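Local coordinates for preproptth (Bombyx mori, PDB 5AOQ), which is the prothoracicotropic neurohormone, whose mature cystine-knot form binds the receptor tyrosine kinase Torso and so helps time moulting and metamorphosis, at residues 22-27 with 33-38. The protein carries 1 engineered substitution. Residues are numbered along the deposited sequence; the frame is centred on the assembly and turned at random.
Sequences EIEDLG and RFIETR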
loop_
_atom_site.group_PDB
_atom_site.type_symbol
_atom_site.label_atom_id
_atom_site.label_comp_id
_atom_site.label_asym_id
_atom_site.label_seq_id
_atom_site.Cartn_x
_atom_site.Cartn_y
_atom_site.Cartn_z
ATOM N N GLU D 22 0.780 20.640 -1.974
ATOM C CA GLU D 22 -0.653 20.384 -1.940
ATOM C C GLU D 22 -0.880 18.915 -1.613
ATOM O O GLU D 22 0.038 18.100 -1.732
ATOM C CB GLU D 22 -1.311 20.743 -3.275
ATOM C CG GLU D 22 -1.207 22.213 -3.645
ATOM C CD GLU D 22 -1.955 22.547 -4.921
ATOM O OE1 GLU D 22 -2.447 21.612 -5.587
ATOM O OE2 GLU D 22 -2.052 23.746 -5.257
ATOM N N ILE D 23 -2.101 18.582 -1.209
ATOM C CA ILE D 23 -2.438 17.215 -0.835
ATOM C C ILE D 23 -3.431 16.628 -1.828
ATOM O O ILE D 23 -4.387 17.291 -2.234
ATOM C CB ILE D 23 -3.031 17.141 0.585
ATOM C CG1 ILE D 23 -2.043 17.734 1.596
ATOM C CG2 ILE D 23 -3.378 15.694 0.944
ATOM C CD1 ILE D 23 -2.562 17.795 3.018
ATOM N N GLU D 24 -3.188 15.380 -2.212
ATOM C CA GLU D 24 -4.093 14.643 -3.084
ATOM C C GLU D 24 -4.793 13.559 -2.270
ATOM O O GLU D 24 -4.143 12.693 -1.682
ATOM C CB GLU D 24 -3.328 14.040 -4.261
ATOM C CG GLU D 24 -4.212 13.526 -5.384
ATOM C CD GLU D 24 -3.410 12.974 -6.547
ATOM O OE1 GLU D 24 -2.166 13.087 -6.520
ATOM O OE2 GLU D 24 -4.024 12.428 -7.487
ATOM N N ASP D 25 -6.120 13.623 -2.234
ATOM C CA ASP D 25 -6.916 12.739 -1.389
ATOM C C ASP D 25 -7.009 11.313 -1.927
ATOM O O ASP D 25 -6.815 10.353 -1.185
ATOM C CB ASP D 25 -8.325 13.306 -1.217
ATOM C CG ASP D 25 -9.087 12.638 -0.091
ATOM O OD1 ASP D 25 -9.705 11.581 -0.335
ATOM O OD2 ASP D 25 -9.067 13.168 1.041
ATOM N N LEU D 26 -7.337 11.183 -3.211
ATOM C CA LEU D 26 -7.482 9.878 -3.858
ATOM C C LEU D 26 -8.531 9.003 -3.173
ATOM O O LEU D 26 -8.597 7.797 -3.418
ATOM C CB LEU D 26 -6.142 9.133 -3.888
ATOM C CG LEU D 26 -5.020 9.745 -4.725
ATOM C CD1 LEU D 26 -3.731 8.972 -4.513
ATOM C CD2 LEU D 26 -5.398 9.758 -6.198
ATOM N N GLY D 27 -9.355 9.606 -2.322
ATOM C CA GLY D 27 -10.386 8.866 -1.620
ATOM C C GLY D 27 -9.817 7.919 -0.581
ATOM O O GLY D 27 -8.621 7.630 -0.569
ATOM N N ARG D 33 -3.698 7.039 1.192
ATOM C CA ARG D 33 -4.771 8.001 0.984
ATOM C C ARG D 33 -4.198 9.365 0.624
ATOM O O ARG D 33 -4.248 9.783 -0.532
ATOM C CB ARG D 33 -5.650 8.110 2.232
ATOM C CG ARG D 33 -6.818 9.071 2.078
ATOM C CD ARG D 33 -7.734 9.038 3.286
ATOM N NE ARG D 33 -8.853 9.967 3.148
ATOM C CZ ARG D 33 -9.868 10.051 4.002
ATOM N NH1 ARG D 33 -9.914 9.263 5.068
ATOM N NH2 ARG D 33 -10.840 10.928 3.792
ATOM N N PHE D 34 -3.634 10.048 1.612
ATOM C CA PHE D 34 -3.098 11.383 1.400
ATOM C C PHE D 34 -1.760 11.334 0.672
ATOM O O PHE D 34 -0.807 10.718 1.151
ATOM C CB PHE D 34 -2.937 12.106 2.736
ATOM C CG PHE D 34 -4.203 12.194 3.534
ATOM C CD1 PHE D 34 -5.127 13.193 3.278
ATOM C CD2 PHE D 34 -4.473 11.277 4.535
ATOM C CE1 PHE D 34 -6.293 13.280 4.010
ATOM C CE2 PHE D 34 -5.639 11.358 5.270
ATOM C CZ PHE D 34 -6.551 12.360 5.007
ATOM N N ILE D 35 -1.699 11.985 -0.488
ATOM C CA ILE D 35 -0.474 12.053 -1.279
ATOM C C ILE D 35 0.086 13.471 -1.283
ATOM O O ILE D 35 -0.659 14.443 -1.404
ATOM C CB ILE D 35 -0.718 11.581 -2.738
ATOM C CG1 ILE D 35 -0.433 10.087 -2.883
ATOM C CG2 ILE D 35 0.159 12.341 -3.736
ATOM C CD1 ILE D 35 -1.113 9.215 -1.855
ATOM N N GLU D 36 1.405 13.571 -1.153
ATOM C CA GLU D 36 2.093 14.857 -1.172
ATOM C C GLU D 36 2.418 15.272 -2.605
ATOM O O GLU D 36 3.087 14.537 -3.333
ATOM C CB GLU D 36 3.372 14.786 -0.333
ATOM C CG GLU D 36 4.168 16.082 -0.287
ATOM C CD GLU D 36 5.393 15.980 0.601
ATOM O OE1 GLU D 36 5.476 15.024 1.399
ATOM O OE2 GLU D 36 6.276 16.857 0.501
ATOM N N THR D 37 1.938 16.448 -3.002
ATOM C CA THR D 37 2.164 16.967 -4.349
ATOM C C THR D 37 2.845 18.333 -4.302
ATOM O O THR D 37 2.315 19.273 -3.714
ATOM C CB THR D 37 0.838 17.091 -5.130
ATOM O OG1 THR D 37 0.182 15.819 -5.167
ATOM C CG2 THR D 37 1.086 17.574 -6.555
ATOM N N ARG D 38 4.012 18.434 -4.936
ATOM C CA ARG D 38 4.779 19.678 -4.963
ATOM C C ARG D 38 4.712 20.330 -6.339
ATOM O O ARG D 38 5.508 20.014 -7.223
ATOM C CB ARG D 38 6.238 19.411 -4.582
ATOM C CG ARG D 38 6.413 18.804 -3.200
ATOM C CD ARG D 38 7.839 18.337 -2.972
ATOM N NE ARG D 38 8.008 17.708 -1.666
ATOM C CZ ARG D 38 9.124 17.115 -1.257
ATOM N NH1 ARG D 38 10.186 17.064 -2.052
ATOM N NH2 ARG D 38 9.181 16.568 -0.051
#
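Ile23 overlaps the edge of the Phe34 ring, its CG2 methyl lying 3.8 Å from Phe34 CD1, near the ring plane. Both side chains are apolar where the chain of Torso packs on them: its Ala192 packs on Ile23, and its His202 stacks on the Phe34 ring. Between strands 20-24 and 35-39, an antiparallel hairpin, Glu24 N gives a nearly straight bond to Ile35 O (2.8 Å, 168°), and Ile35 N returns one to Glu24 O; Glu22 and Thr37 form the other hydrogen-bonded pair. Just past the strand, Leu26 reaches back so that its CD1 meets Ile35 CD1 at 3.7 Å; Leu26 packs on Ile63 and Ile35 on Ile61. Glu24, alongside Ile35, hydrogen-bonds through OE2 to His90. Arg33, extended with CG anti to the backbone N (chi1 -178°), runs beside Asp25; the salt bridge from NE to OD2 is long, at 3.8 Å. Arg33 CG also lies over one face of the Phe34 ring, toward its rim. Replacing Arg33 with an alanine would probably cost Asp25 this weak countercharge and Phe34 part of its aliphatic cover. The chemistry thus divides the hairpin: apolar Ile23 and Phe34 meet Torso, while Leu26, Glu24, Ile35 and Thr37 meet the hormone's own strands through mixed contacts.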